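Local coordinates for borrelidin polyketide synthase, type I (Streptomyces parvulus, PDB 6OBT), which probably dehydrates beta-hydroxyacyl intermediates carried on an acyl carrier protein, through its dehydratase domain, during assembly of the polyketide borrelidin, at residues A43-A47 with W58-L62; S66-L70 with Y224-P228; W69-V75 with Y190-F196; D103-S109 with V148-I154. One frame throughout, in Å; residues are numbered along the deposited sequence.

Contact 1. Residues A43-A47 with W58-L62; sequences AFVPA and WTGRL
Val45 and Trp58 meet at the roots of their side chains: Val45 CB lies 3.7 Å from Trp58 CB, and the two chains pass at a slant. With chi1 at -77°, Val45 sets CG1 above the peptide that links Thr59 to Gly60, while CG2 is turned toward the indole beside CD1. Four residues along the strand, Leu62 brings one branch to Phe44. Its CD2 comes within 3.7 Å of Phe44 CD1, and the two side chains cross nearly perpendicularly, the methyl meeting the ring obliquely. Between these apolar pairs the backbones are drawn very close. Gly60 has no side chain, which lets Phe44 O sit directly above it; the CA-H...O contact from Gly60 CA to Phe44 O measures 3.4 Å and is straight at the hydrogen, 179°. Phe44 O also receives a hydrogen from water 1 at 3.0 Å, and the same water accepts the hydrogen of Arg61 N, bridging the loop and the strand where no direct backbone bond joins them. Regular pairing begins at the other end, where Thr59 N donates to Ala47 O over 3.0 Å at 162°. Thr59 OG1 has its partner in Val35 O of the second subunit, and Trp58 NE1 bonds Gln96 of helix 83-97. The Phe44 side chain also packs on that helix, against Val85 and Leu89. This is consistent with the hotdog fold of polyketide dehydratases, in which antiparallel strands wrap a long central helix, here 83-97; the loop before strand 47-50 is folded onto strand 55-62, beside the dimer interface.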
# COMPACT_ATOMS: atom_id res chain seq x y z
N ALA A 43 4.40 -11.19 -11.16
CA ALA A 43 3.45 -12.22 -10.73
C ALA A 43 3.30 -12.25 -9.21
O ALA A 43 2.18 -12.38 -8.69
CB ALA A 43 3.90 -13.59 -11.25
N PHE A 44 4.41 -12.11 -8.47
CA PHE A 44 4.35 -12.19 -7.01
C PHE A 44 3.93 -10.88 -6.36
O PHE A 44 3.35 -10.91 -5.27
CB PHE A 44 5.70 -12.60 -6.43
CG PHE A 44 6.08 -14.03 -6.69
CD1 PHE A 44 5.14 -14.95 -7.12
CD2 PHE A 44 7.38 -14.45 -6.51
CE1 PHE A 44 5.50 -16.27 -7.36
CE2 PHE A 44 7.75 -15.76 -6.75
CZ PHE A 44 6.81 -16.67 -7.18
N VAL A 45 4.26 -9.74 -6.95
CA VAL A 45 3.84 -8.46 -6.37
C VAL A 45 3.12 -7.66 -7.44
O VAL A 45 3.72 -6.80 -8.10
CB VAL A 45 5.03 -7.70 -5.75
CG1 VAL A 45 5.39 -8.33 -4.42
CG2 VAL A 45 6.24 -7.69 -6.68
N PRO A 46 1.83 -7.92 -7.65
CA PRO A 46 1.11 -7.28 -8.77
C PRO A 46 0.81 -5.80 -8.57
O PRO A 46 0.40 -5.15 -9.54
CB PRO A 46 -0.20 -8.09 -8.85
CG PRO A 46 0.05 -9.33 -8.06
CD PRO A 46 1.03 -8.96 -6.99
N ALA A 47 0.99 -5.26 -7.37
CA ALA A 47 0.61 -3.88 -7.10
C ALA A 47 1.74 -3.17 -6.38
O ALA A 47 2.47 -3.78 -5.60
CB ALA A 47 -0.67 -3.81 -6.24
N TRP A 58 5.92 -2.74 -2.74
CA TRP A 58 5.29 -3.72 -3.62
C TRP A 58 4.58 -4.75 -2.74
O TRP A 58 5.11 -5.15 -1.70
CB TRP A 58 6.32 -4.42 -4.54
CG TRP A 58 6.79 -3.55 -5.70
CD1 TRP A 58 6.42 -3.64 -7.02
CD2 TRP A 58 7.70 -2.45 -5.62
NE1 TRP A 58 7.06 -2.67 -7.77
CE2 TRP A 58 7.86 -1.93 -6.92
CE3 TRP A 58 8.40 -1.85 -4.56
CZ2 TRP A 58 8.67 -0.84 -7.20
CZ3 TRP A 58 9.22 -0.76 -4.84
CH2 TRP A 58 9.34 -0.27 -6.15
N THR A 59 3.39 -5.16 -3.15
CA THR A 59 2.55 -6.01 -2.32
C THR A 59 2.02 -7.18 -3.14
O THR A 59 1.79 -7.06 -4.35
CB THR A 59 1.33 -5.23 -1.72
OG1 THR A 59 0.41 -4.88 -2.75
CG2 THR A 59 1.78 -3.96 -1.02
N GLY A 60 1.82 -8.30 -2.46
CA GLY A 60 1.20 -9.45 -3.08
C GLY A 60 0.73 -10.44 -2.05
O GLY A 60 0.96 -10.29 -0.85
N ARG A 61 0.05 -11.48 -2.54
CA ARG A 61 -0.38 -12.62 -1.74
C ARG A 61 0.22 -13.89 -2.33
O ARG A 61 0.05 -14.15 -3.53
CB ARG A 61 -1.90 -12.73 -1.75
CG ARG A 61 -2.46 -13.73 -0.75
CD ARG A 61 -3.97 -13.69 -0.73
NE ARG A 61 -4.55 -14.09 -2.01
CZ ARG A 61 -5.86 -14.14 -2.26
NH1 ARG A 61 -6.73 -13.80 -1.31
NH2 ARG A 61 -6.30 -14.51 -3.45
N LEU A 62 0.91 -14.67 -1.50
CA LEU A 62 1.51 -15.94 -1.92
C LEU A 62 0.75 -17.10 -1.30
O LEU A 62 0.43 -17.09 -0.11
CB LEU A 62 2.98 -16.02 -1.51
CG LEU A 62 3.99 -15.11 -2.20
CD1 LEU A 62 5.40 -15.51 -1.80
CD2 LEU A 62 3.81 -15.11 -3.72
O HOH W 1 0.50 -11.89 -5.52

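Contact 2. Residues S66-L70 with Y224-P228; sequences SYPWL and YGLHP
Trp69 reaches Tyr224, His227 and Pro228 from a 3-10 turn, closed by Leu70 N bonding Tyr67 O at 2.9 Å, whereas the facing 224-228 chain is irregular until it enters helix 228-236; no hydrogen bond joins the two backbones. The contact is therefore one of rings. Trp69 holds CG between its backbone N and carbonyl carbon, chi1 59°, which sends the indole out toward the other segment. Its two faces and its rim then meet different groups. Over one face stands His227 CE1, 3.7 Å above the plane and displaced toward the rim; the six-membered ring and the imidazole have centroids 4.6 Å apart and planes inclined by 43°, so the pair is oblique. Leu70 CG lies on the opposite face. At the rim, Tyr224 OH arrives in the indole plane, 3.3 Å from Trp69 CZ2, and Pro228 CG touches Trp69 CH2 at the indole edge at 3.7 Å, the two side chains crossing at about a right angle. Tyr224 OH also lies 4.0 Å from Tyr67 CD2, so it touches both aromatic residues of 66-70. The imidazole is not loose: His227 ND1 accepts a hydrogen bond from Gly229 N, and Pro228 CD rests over its ring. Tyr67 OH bonds Ala43 O, and both tyrosines meet Phe44 edge-to-face. With its side chain capping the first turn, His227 is the N-cap of helix 228-236. This aromatic cluster fits the seam of a double-hotdog dehydratase, joining a turn of the first hotdog to the start of the second hotdog's helix.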
# COMPACT_ATOMS: atom_id res chain seq x y z
N SER A 66 -2.30 -20.51 -5.63
CA SER A 66 -2.06 -19.48 -6.62
C SER A 66 -0.83 -19.78 -7.48
O SER A 66 -0.79 -19.39 -8.65
CB SER A 66 -1.90 -18.12 -5.95
OG SER A 66 -3.16 -17.65 -5.49
N TYR A 67 0.17 -20.45 -6.91
CA TYR A 67 1.38 -20.82 -7.64
C TYR A 67 1.75 -22.24 -7.25
O TYR A 67 2.67 -22.46 -6.46
CB TYR A 67 2.53 -19.85 -7.34
CG TYR A 67 2.12 -18.39 -7.25
CD1 TYR A 67 1.77 -17.82 -6.04
CD2 TYR A 67 2.10 -17.59 -8.39
CE1 TYR A 67 1.40 -16.50 -5.95
CE2 TYR A 67 1.73 -16.26 -8.32
CZ TYR A 67 1.38 -15.72 -7.09
OH TYR A 67 1.02 -14.39 -7.00
N PRO A 68 1.02 -23.23 -7.76
CA PRO A 68 1.26 -24.61 -7.30
C PRO A 68 2.68 -25.10 -7.56
O PRO A 68 3.14 -25.98 -6.82
CB PRO A 68 0.23 -25.44 -8.08
CG PRO A 68 -0.28 -24.55 -9.16
CD PRO A 68 -0.12 -23.14 -8.68
N TRP A 69 3.39 -24.55 -8.54
CA TRP A 69 4.75 -24.98 -8.79
C TRP A 69 5.70 -24.63 -7.65
O TRP A 69 6.80 -25.16 -7.59
CB TRP A 69 5.27 -24.39 -10.12
CG TRP A 69 5.25 -22.90 -10.17
CD1 TRP A 69 4.24 -22.11 -10.64
CD2 TRP A 69 6.27 -22.02 -9.72
NE1 TRP A 69 4.57 -20.79 -10.50
CE2 TRP A 69 5.82 -20.70 -9.94
CE3 TRP A 69 7.53 -22.21 -9.14
CZ2 TRP A 69 6.57 -19.58 -9.60
CZ3 TRP A 69 8.28 -21.09 -8.80
CH2 TRP A 69 7.80 -19.80 -9.04
N LEU A 70 5.28 -23.76 -6.72
CA LEU A 70 6.09 -23.51 -5.53
C LEU A 70 6.26 -24.76 -4.67
O LEU A 70 7.21 -24.84 -3.88
CB LEU A 70 5.48 -22.36 -4.72
CG LEU A 70 5.68 -20.95 -5.28
CD1 LEU A 70 4.88 -19.90 -4.48
CD2 LEU A 70 7.15 -20.57 -5.33
N TYR A 224 7.70 -12.51 -14.81
CA TYR A 224 8.92 -12.61 -14.03
C TYR A 224 10.06 -11.94 -14.78
O TYR A 224 10.02 -11.78 -16.00
CB TYR A 224 9.26 -14.08 -13.75
CG TYR A 224 8.20 -14.78 -12.95
CD1 TYR A 224 8.21 -14.73 -11.56
CD2 TYR A 224 7.18 -15.50 -13.57
CE1 TYR A 224 7.25 -15.36 -10.81
CE2 TYR A 224 6.20 -16.15 -12.82
CZ TYR A 224 6.25 -16.07 -11.44
OH TYR A 224 5.28 -16.70 -10.67
N GLY A 225 11.07 -11.51 -14.03
CA GLY A 225 12.29 -11.05 -14.64
C GLY A 225 13.05 -12.29 -15.07
O GLY A 225 13.25 -12.54 -16.27
N LEU A 226 13.45 -13.10 -14.08
CA LEU A 226 14.00 -14.44 -14.29
C LEU A 226 13.20 -15.41 -13.46
O LEU A 226 13.20 -15.32 -12.22
CB LEU A 226 15.48 -14.50 -13.92
CG LEU A 226 16.17 -15.86 -14.14
CD1 LEU A 226 16.13 -16.22 -15.62
CD2 LEU A 226 17.60 -15.83 -13.64
N HIS A 227 12.50 -16.34 -14.12
CA HIS A 227 11.61 -17.27 -13.41
C HIS A 227 12.34 -17.92 -12.24
O HIS A 227 13.47 -18.43 -12.41
CB HIS A 227 11.11 -18.36 -14.36
CG HIS A 227 9.97 -19.16 -13.81
ND1 HIS A 227 10.14 -20.19 -12.90
CD2 HIS A 227 8.64 -19.10 -14.05
CE1 HIS A 227 8.97 -20.70 -12.59
NE2 HIS A 227 8.03 -20.06 -13.28
N PRO A 228 11.73 -17.96 -11.04
CA PRO A 228 12.42 -18.53 -9.87
C PRO A 228 12.98 -19.93 -10.06
O PRO A 228 14.02 -20.25 -9.47
CB PRO A 228 11.33 -18.49 -8.79
CG PRO A 228 10.53 -17.27 -9.15
CD PRO A 228 10.50 -17.23 -10.66

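Contact 3. Residues W69-V75 with Y190-F196; sequences WLADHQV and YHYGPQF
Gln74 and His191 form the hydrogen-bonded pair of a short antiparallel ladder, strand 73-75 against 190-192, in a small three-stranded sheet completed by strand 78-79. His191 N donates to Gln74 O at 2.9 Å, but the return bond from Gln74 N to His191 O is weak, at 3.4 Å. Their side chains run alongside each other, with Gln74 NE2 close to His191 CB. The grip is stronger past the strand end, where Asp72 supplies two acceptors. Its backbone O takes Gly193 N at 2.6 Å in a straight bond, 169°. Its carboxylate OD1 takes Gln195 N at 2.9 Å, approached from above the carboxylate plane, 37° out of it. Asp72 thus holds the 193-196 turn, itself closed by Phe196 N on Gly193 O, from both its main chain and its side chain. Gln195 OE1 is satisfied by Thr219 OG1. His73 heads a sequence that fits the HxxxGxxxxP signature of polyketide dehydratases, consistent with a place in the active site, and Asp232 of helix 228-236 packs on it. His73 ND1 bonds Leu80 O, and the other nitrogen, NE2, shares water 2 with Tyr192 OH, at 3.2 and 3.0 Å respectively; the water lies in both ring planes. With CG opposite its backbone N (chi1 -173°), the imidazole lies beside Tyr192, leaving CB over Phe196, whose CE2 lies at the edge of the Trp69 indole. The geometry is a CH-pi contact, His73 CB standing 4.0 Å from the Phe196 ring centroid.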
# COMPACT_ATOMS: atom_id res chain seq x y z
N TRP A 69 3.39 -24.55 -8.54
CA TRP A 69 4.75 -24.98 -8.79
C TRP A 69 5.70 -24.63 -7.65
O TRP A 69 6.80 -25.16 -7.59
CB TRP A 69 5.27 -24.39 -10.12
CG TRP A 69 5.25 -22.90 -10.17
CD1 TRP A 69 4.24 -22.11 -10.64
CD2 TRP A 69 6.27 -22.02 -9.72
NE1 TRP A 69 4.57 -20.79 -10.50
CE2 TRP A 69 5.82 -20.70 -9.94
CE3 TRP A 69 7.53 -22.21 -9.14
CZ2 TRP A 69 6.57 -19.58 -9.60
CZ3 TRP A 69 8.28 -21.09 -8.80
CH2 TRP A 69 7.80 -19.80 -9.04
N LEU A 70 5.28 -23.76 -6.72
CA LEU A 70 6.09 -23.51 -5.53
C LEU A 70 6.26 -24.76 -4.67
O LEU A 70 7.21 -24.84 -3.88
CB LEU A 70 5.48 -22.36 -4.72
CG LEU A 70 5.68 -20.95 -5.28
CD1 LEU A 70 4.88 -19.90 -4.48
CD2 LEU A 70 7.15 -20.57 -5.33
N ALA A 71 5.38 -25.76 -4.81
CA ALA A 71 5.58 -27.00 -4.07
C ALA A 71 6.74 -27.81 -4.62
O ALA A 71 7.13 -28.81 -4.00
CB ALA A 71 4.30 -27.84 -4.10
N ASP A 72 7.30 -27.42 -5.76
CA ASP A 72 8.45 -28.09 -6.36
C ASP A 72 9.77 -27.71 -5.70
O ASP A 72 10.82 -28.19 -6.15
CB ASP A 72 8.50 -27.77 -7.85
CG ASP A 72 7.42 -28.48 -8.65
OD1 ASP A 72 7.29 -28.21 -9.86
OD2 ASP A 72 6.70 -29.32 -8.08
N HIS A 73 9.77 -26.84 -4.70
CA HIS A 73 10.96 -26.48 -3.93
C HIS A 73 10.76 -26.89 -2.46
O HIS A 73 10.30 -26.08 -1.66
CB HIS A 73 11.25 -25.01 -4.04
CG HIS A 73 12.55 -24.60 -3.42
ND1 HIS A 73 12.64 -24.15 -2.12
CD2 HIS A 73 13.80 -24.54 -3.93
CE1 HIS A 73 13.90 -23.86 -1.85
NE2 HIS A 73 14.63 -24.08 -2.93
N GLN A 74 11.15 -28.11 -2.12
CA GLN A 74 10.89 -28.67 -0.79
C GLN A 74 12.21 -29.12 -0.19
O GLN A 74 12.92 -29.93 -0.79
CB GLN A 74 9.90 -29.83 -0.89
CG GLN A 74 9.62 -30.55 0.42
CD GLN A 74 9.03 -31.91 0.17
OE1 GLN A 74 7.82 -32.04 -0.02
NE2 GLN A 74 9.88 -32.92 0.12
N VAL A 75 12.54 -28.60 0.99
CA VAL A 75 13.77 -28.95 1.69
C VAL A 75 13.38 -29.58 3.02
O VAL A 75 12.67 -28.96 3.83
CB VAL A 75 14.70 -27.74 1.90
CG1 VAL A 75 14.01 -26.65 2.67
CG2 VAL A 75 15.97 -28.17 2.61
N TYR A 190 16.97 -32.32 -0.38
CA TYR A 190 16.55 -31.25 -1.27
C TYR A 190 15.75 -31.88 -2.41
O TYR A 190 16.33 -32.40 -3.37
CB TYR A 190 17.75 -30.44 -1.77
CG TYR A 190 18.45 -29.68 -0.66
CD1 TYR A 190 18.44 -28.29 -0.62
CD2 TYR A 190 19.12 -30.35 0.35
CE1 TYR A 190 19.07 -27.59 0.40
CE2 TYR A 190 19.76 -29.67 1.37
CZ TYR A 190 19.73 -28.30 1.39
OH TYR A 190 20.38 -27.64 2.42
N HIS A 191 14.43 -31.81 -2.31
CA HIS A 191 13.54 -32.51 -3.24
C HIS A 191 13.05 -31.49 -4.27
O HIS A 191 12.08 -30.77 -4.02
CB HIS A 191 12.38 -33.18 -2.50
CG HIS A 191 12.78 -34.40 -1.71
ND1 HIS A 191 13.47 -34.33 -0.52
CD2 HIS A 191 12.56 -35.71 -1.95
CE1 HIS A 191 13.66 -35.55 -0.06
NE2 HIS A 191 13.12 -36.41 -0.90
N TYR A 192 13.72 -31.44 -5.42
CA TYR A 192 13.39 -30.49 -6.48
C TYR A 192 12.33 -31.09 -7.40
O TYR A 192 12.50 -32.18 -7.94
CB TYR A 192 14.64 -30.11 -7.29
CG TYR A 192 15.57 -29.20 -6.52
CD1 TYR A 192 15.21 -27.89 -6.23
CD2 TYR A 192 16.76 -29.68 -6.02
CE1 TYR A 192 16.06 -27.06 -5.51
CE2 TYR A 192 17.61 -28.87 -5.30
CZ TYR A 192 17.26 -27.58 -5.03
OH TYR A 192 18.12 -26.80 -4.30
N GLY A 193 11.22 -30.38 -7.56
CA GLY A 193 10.13 -30.86 -8.38
C GLY A 193 10.28 -30.46 -9.83
O GLY A 193 11.27 -29.83 -10.23
N PRO A 194 9.29 -30.81 -10.65
CA PRO A 194 9.41 -30.58 -12.11
C PRO A 194 9.86 -29.19 -12.51
O PRO A 194 10.74 -29.04 -13.36
CB PRO A 194 7.98 -30.88 -12.60
CG PRO A 194 7.46 -31.89 -11.63
CD PRO A 194 8.05 -31.53 -10.30
N GLN A 195 9.27 -28.14 -11.92
CA GLN A 195 9.60 -26.80 -12.37
C GLN A 195 11.01 -26.36 -12.00
O GLN A 195 11.49 -25.36 -12.53
CB GLN A 195 8.58 -25.80 -11.81
CG GLN A 195 7.29 -25.77 -12.58
CD GLN A 195 7.31 -24.80 -13.74
OE1 GLN A 195 8.37 -24.48 -14.29
NE2 GLN A 195 6.14 -24.33 -14.13
N PHE A 196 11.67 -27.07 -11.08
CA PHE A 196 13.02 -26.71 -10.66
C PHE A 196 14.10 -27.63 -11.22
O PHE A 196 15.28 -27.30 -11.11
CB PHE A 196 13.12 -26.69 -9.12
CG PHE A 196 12.47 -25.47 -8.48
CD1 PHE A 196 13.24 -24.42 -8.00
CD2 PHE A 196 11.09 -25.39 -8.35
CE1 PHE A 196 12.65 -23.30 -7.42
CE2 PHE A 196 10.48 -24.26 -7.76
CZ PHE A 196 11.28 -23.21 -7.31
O HOH W 2 17.82 -24.00 -3.42

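Contact 4. Residues D103-S109 with V148-I154; sequences DELTLQS and VTHAEGI
Asp103 and Glu104 share the single partner Ile154 in one classic beta bulge, and a second lies on the other strand, where His150 and Ala151 share Met138. Between the bulges the ladder is regular, with Thr106 and Glu152 bonded in both directions. Leu105 stands over Gly153, and the lack of a side chain there lets Gly153 CA approach Glu104 O to 3.0 Å. Beyond the strand end Gln108 N still donates to His150 O, and side chains add to the pairing. His150 ND1 donates to Ser109 O at 2.7 Å, almost straight at 171°; the acceptor lies in the imidazole plane, whereas the donor sits 49° above the carbonyl plane. Water 3 donates both to Ser109 O and to His150 O, tying the same two residues again. On the Thr106 side of the strands, Gln108 extends its amide so that NE2 donates to Glu152 OE1 at 2.7 Å, meeting the anti lone pair of that oxygen, with the two flat groups turned 64° apart. On the other side the packing is apolar: Ala151 CB touches Leu107 CD2 at 3.7 Å and Leu105 CG at 4.1 Å. Both leucines pack against Trp86 of helix 83-97, and His150 NE2 bonds Ser140. Strand 148-156 runs between 134-142 and 101-107, and the latter continues the pairing to strand 254-263.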
# COMPACT_ATOMS: atom_id res chain seq x y z
N ASP A 103 23.04 -4.16 -5.03
CA ASP A 103 24.36 -4.06 -4.42
C ASP A 103 24.57 -5.14 -3.38
O ASP A 103 25.67 -5.70 -3.24
CB ASP A 103 24.55 -2.68 -3.78
CG ASP A 103 24.80 -1.58 -4.79
OD1 ASP A 103 25.02 -0.42 -4.36
OD2 ASP A 103 24.77 -1.85 -6.01
N GLU A 104 23.51 -5.46 -2.63
CA GLU A 104 23.63 -6.31 -1.45
C GLU A 104 22.24 -6.82 -1.09
O GLU A 104 21.30 -6.03 -1.01
CB GLU A 104 24.22 -5.49 -0.30
CG GLU A 104 25.18 -6.21 0.59
CD GLU A 104 25.28 -5.55 1.96
OE1 GLU A 104 25.19 -6.27 2.98
OE2 GLU A 104 25.44 -4.31 2.00
N LEU A 105 22.11 -8.13 -0.89
CA LEU A 105 20.89 -8.69 -0.30
C LEU A 105 21.27 -9.85 0.61
O LEU A 105 22.01 -10.75 0.21
CB LEU A 105 19.89 -9.16 -1.37
CG LEU A 105 18.47 -9.31 -0.80
CD1 LEU A 105 17.87 -7.94 -0.46
CD2 LEU A 105 17.56 -10.08 -1.73
N THR A 106 20.77 -9.81 1.84
CA THR A 106 21.10 -10.82 2.84
C THR A 106 19.80 -11.47 3.29
O THR A 106 18.87 -10.76 3.70
CB THR A 106 21.82 -10.19 4.04
OG1 THR A 106 22.81 -9.26 3.56
CG2 THR A 106 22.49 -11.27 4.87
N LEU A 107 19.73 -12.79 3.19
CA LEU A 107 18.50 -13.48 3.58
C LEU A 107 18.48 -13.71 5.08
O LEU A 107 19.53 -13.84 5.73
CB LEU A 107 18.36 -14.80 2.82
CG LEU A 107 18.41 -14.63 1.29
CD1 LEU A 107 18.16 -15.92 0.55
CD2 LEU A 107 17.42 -13.56 0.82
N GLN A 108 17.27 -13.73 5.65
CA GLN A 108 17.11 -13.92 7.09
C GLN A 108 16.22 -15.14 7.28
O GLN A 108 16.58 -16.23 6.85
CB GLN A 108 16.61 -12.65 7.75
CG GLN A 108 17.52 -11.45 7.57
CD GLN A 108 17.01 -10.23 8.31
OE1 GLN A 108 16.03 -10.30 9.05
NE2 GLN A 108 17.66 -9.09 8.11
N SER A 109 15.05 -14.98 7.88
CA SER A 109 14.17 -16.10 8.15
C SER A 109 13.62 -16.67 6.85
O SER A 109 13.26 -15.91 5.94
CB SER A 109 13.00 -15.65 9.04
OG SER A 109 13.47 -14.90 10.14
N VAL A 148 7.32 -10.80 9.45
CA VAL A 148 8.59 -11.53 9.50
C VAL A 148 9.48 -10.97 8.41
O VAL A 148 9.02 -10.80 7.27
CB VAL A 148 8.41 -13.05 9.30
CG1 VAL A 148 9.78 -13.74 9.24
CG2 VAL A 148 7.58 -13.65 10.41
N THR A 149 10.72 -10.66 8.75
CA THR A 149 11.66 -10.11 7.77
C THR A 149 12.43 -11.25 7.11
O THR A 149 13.08 -12.05 7.79
CB THR A 149 12.63 -9.12 8.43
OG1 THR A 149 11.90 -8.14 9.17
CG2 THR A 149 13.51 -8.44 7.36
N HIS A 150 12.34 -11.32 5.78
CA HIS A 150 12.97 -12.39 5.04
C HIS A 150 14.24 -11.95 4.33
O HIS A 150 15.06 -12.81 3.99
CB HIS A 150 11.99 -12.97 4.01
CG HIS A 150 10.78 -13.59 4.63
ND1 HIS A 150 10.84 -14.71 5.43
CD2 HIS A 150 9.48 -13.20 4.62
CE1 HIS A 150 9.63 -15.00 5.87
NE2 HIS A 150 8.78 -14.10 5.40
N ALA A 151 14.44 -10.65 4.12
CA ALA A 151 15.65 -10.18 3.45
C ALA A 151 15.79 -8.68 3.64
O ALA A 151 14.79 -7.96 3.76
CB ALA A 151 15.63 -10.52 1.96
N GLU A 152 17.04 -8.22 3.68
CA GLU A 152 17.35 -6.80 3.74
C GLU A 152 18.55 -6.54 2.84
O GLU A 152 19.41 -7.41 2.67
CB GLU A 152 17.65 -6.33 5.18
CG GLU A 152 16.43 -6.42 6.10
CD GLU A 152 16.66 -5.81 7.47
OE1 GLU A 152 16.87 -6.57 8.44
OE2 GLU A 152 16.60 -4.57 7.59
N GLY A 153 18.58 -5.36 2.24
CA GLY A 153 19.67 -5.08 1.32
C GLY A 153 19.66 -3.66 0.82
O GLY A 153 18.96 -2.78 1.34
N ILE A 154 20.46 -3.45 -0.23
CA ILE A 154 20.80 -2.14 -0.78
C ILE A 154 20.69 -2.23 -2.30
O ILE A 154 21.30 -3.11 -2.91
CB ILE A 154 22.22 -1.70 -0.39
CG1 ILE A 154 22.47 -1.88 1.11
CG2 ILE A 154 22.53 -0.29 -0.88
CD1 ILE A 154 21.94 -0.76 1.94
O HOH W 3 14.81 -15.62 3.76

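From the N terminus, contact 1 comes first and closes a short local loop, folding 43-47 back on strand 55-62. The chain then reaches 66-75, from which contacts 2 and 3 both start, sharing Trp69 and Leu70. Contact 3 closes about 115 residues later and contact 2 about 154, and contact 4 is nested inside both loops, pairing strands 101-107 and 148-156. Contact 1 touches both contact 2 and contact 3, the latter through Phe44 against Trp69. Contact 4 lies apart, its nearest atoms about 8 Å from contact 1. Contacts 1 and 4 join strands that pack on helix 83-97, whereas contacts 2 and 3 tie this half to helix 228-236 and strand 190-192.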